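Local coordinates for protein extracellular ligand-binding receptor (Sphaerobacter thermophilus, PDB 4ZPJ) that probably binds a small extracellular ligand for uptake by an ABC transporter, at residues A[90-95]-A[357-362]. Residues are numbered along the deposited sequence; the frame is centred on the assembly and turned at random.
Sequences GGRPVE and GEVENK. With ZN (zinc ion), chain L.
Arg92, at the start of strand 92-100 in the first α/β domain of this periplasmic-binding-protein fold, reaches the loop between helices 336-354 and 362-371 and forms a salt-bridge network with Glu358 and Glu360. The bidentate pair with Glu360 carries the contact. Guanidinium and carboxylate meet edge to edge from opposite directions, their planes only 7° apart. Arg92 NH1 donates a nearly straight bond to the syn lone pair of Glu360 OE1 (3.0 Å, 167°), while Arg92 NH2 bonds to Glu360 OE2 at a modelled 2.5 Å, shorter than expected, so the exact distance is doubtful. A weak, bent bond from NH1 to OE2 adds to the grip. Glu358 joins as a longer salt bridge: its chain starts out away from the strand but bends at chi2 (-54°), bringing OE2 to 3.5 Å from Arg92 NH1, again at the guanidinium edge. Two carboxylates thus share one NH1, and the arginine charge probably helps to offset their mutual repulsion. Arg92 NE also bonds to Glu53 O and NH2 to Pro54 O, which tie the guanidinium to the chain just ahead of strand 55-61. A leucine in place of Arg92 would probably leave Glu358 and Glu360 without their shared counter-charge and free the Glu360 carboxylate to turn. Van der Waals contact adds little: Gly357 O lies 3.9 Å from Arg92 CD, and Val359 CG1 4.1 Å from Arg92 NH2. At the far end of the strand segment, well apart from this network, Glu95 OE1 binds a zinc ion at 2.2 Å, and a water also binds the zinc.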
loop_
_atom_site.group_PDB
_atom_site.type_symbol
_atom_site.label_atom_id
_atom_site.label_comp_id
_atom_site.label_asym_id
_atom_site.label_seq_id
_atom_site.Cartn_x
_atom_site.Cartn_y
_atom_site.Cartn_z
ATOM N N GLY A 90 -10.947 9.085 26.006
ATOM C CA GLY A 90 -11.389 10.055 26.983
ATOM C C GLY A 90 -12.764 9.767 27.558
ATOM O O GLY A 90 -13.559 10.683 27.717
ATOM N N GLY A 91 -13.037 8.494 27.864
ATOM C CA GLY A 91 -14.351 8.070 28.397
ATOM C C GLY A 91 -15.440 7.933 27.329
ATOM O O GLY A 91 -16.598 7.739 27.656
ATOM N N ARG A 92 -15.076 8.029 26.057
ATOM C CA ARG A 92 -16.057 8.041 24.991
ATOM C C ARG A 92 -15.875 6.808 24.118
ATOM O O ARG A 92 -14.784 6.561 23.649
ATOM C CB ARG A 92 -15.946 9.311 24.146
ATOM C CG ARG A 92 -16.349 10.585 24.872
ATOM C CD ARG A 92 -16.183 11.795 23.971
ATOM N NE ARG A 92 -17.123 11.767 22.844
ATOM C CZ ARG A 92 -17.324 12.769 21.984
ATOM N NH1 ARG A 92 -16.631 13.899 22.099
ATOM N NH2 ARG A 92 -18.203 12.633 20.980
ATOM N N PRO A 93 -16.947 6.031 23.918
ATOM C CA PRO A 93 -16.855 4.809 23.164
ATOM C C PRO A 93 -16.788 5.152 21.677
ATOM O O PRO A 93 -17.470 6.089 21.235
ATOM C CB PRO A 93 -18.199 4.079 23.501
ATOM C CG PRO A 93 -19.166 5.169 23.750
ATOM C CD PRO A 93 -18.341 6.322 24.330
ATOM N N VAL A 94 -15.996 4.408 20.923
ATOM C CA VAL A 94 -15.973 4.536 19.466
ATOM C C VAL A 94 -17.079 3.685 18.864
ATOM O O VAL A 94 -17.360 2.606 19.353
ATOM C CB VAL A 94 -14.649 4.028 18.863
ATOM C CG1 VAL A 94 -14.654 4.188 17.349
ATOM C CG2 VAL A 94 -13.479 4.784 19.431
ATOM N N GLU A 95 -17.721 4.169 17.816
ATOM C CA GLU A 95 -18.484 3.277 16.980
ATOM C C GLU A 95 -18.126 3.419 15.506
ATOM O O GLU A 95 -18.218 4.491 14.914
ATOM C CB GLU A 95 -19.997 3.377 17.231
ATOM C CG GLU A 95 -20.617 4.738 17.060
ATOM C CD GLU A 95 -22.105 4.752 17.397
ATOM O OE1 GLU A 95 -22.900 5.106 16.499
ATOM O OE2 GLU A 95 -22.491 4.399 18.548
ATOM N N GLY A 357 -10.393 12.586 23.033
ATOM C CA GLY A 357 -11.672 12.274 22.420
ATOM C C GLY A 357 -12.513 13.436 21.970
ATOM O O GLY A 357 -13.604 13.223 21.419
ATOM N N GLU A 358 -12.054 14.662 22.202
ATOM C CA GLU A 358 -12.838 15.861 21.854
ATOM C C GLU A 358 -12.805 15.986 20.340
ATOM O O GLU A 358 -12.276 16.921 19.764
ATOM C CB GLU A 358 -12.355 17.140 22.579
ATOM C CG GLU A 358 -12.685 17.223 24.086
ATOM C CD GLU A 358 -14.179 17.029 24.445
ATOM O OE1 GLU A 358 -14.826 17.984 24.940
ATOM O OE2 GLU A 358 -14.720 15.907 24.262
ATOM N N VAL A 359 -13.432 15.013 19.722
ATOM C CA VAL A 359 -13.367 14.795 18.296
ATOM C C VAL A 359 -14.147 15.831 17.476
ATOM O O VAL A 359 -13.926 15.968 16.295
ATOM C CB VAL A 359 -13.873 13.383 17.995
ATOM C CG1 VAL A 359 -15.427 13.313 18.021
ATOM C CG2 VAL A 359 -13.339 12.893 16.675
ATOM N N GLU A 360 -15.061 16.554 18.102
ATOM C CA GLU A 360 -15.830 17.579 17.412
ATOM C C GLU A 360 -15.012 18.842 17.249
ATOM O O GLU A 360 -15.397 19.737 16.519
ATOM C CB GLU A 360 -17.116 17.924 18.179
ATOM C CG GLU A 360 -18.071 16.743 18.411
ATOM C CD GLU A 360 -17.732 15.919 19.650
ATOM O OE1 GLU A 360 -16.926 16.389 20.514
ATOM O OE2 GLU A 360 -18.275 14.790 19.746
ATOM N N ASN A 361 -13.892 18.930 17.950
ATOM C CA ASN A 361 -12.967 20.034 17.764
ATOM C C ASN A 361 -12.045 19.722 16.568
ATOM O O ASN A 361 -10.965 19.156 16.731
ATOM C CB ASN A 361 -12.208 20.254 19.067
ATOM C CG ASN A 361 -11.274 21.412 18.989
ATOM O OD1 ASN A 361 -10.968 21.904 17.898
ATOM N ND2 ASN A 361 -10.781 21.845 20.136
ATOM N N LYS A 362 -12.511 20.057 15.369
ATOM C CA LYS A 362 -11.826 19.706 14.133
ATOM C C LYS A 362 -10.427 20.269 14.065
ATOM O O LYS A 362 -9.518 19.608 13.556
ATOM C CB LYS A 362 -12.607 20.165 12.896
ATOM C CG LYS A 362 -13.776 19.251 12.584
ATOM C CD LYS A 362 -14.182 19.306 11.127
ATOM C CE LYS A 362 -15.466 20.089 10.916
ATOM N NZ LYS A 362 -16.227 19.516 9.768
HETATM ZN ZN ZN L . -24.558 3.621 16.635
HETATM O O HOH W 1 -23.851 2.574 17.843
#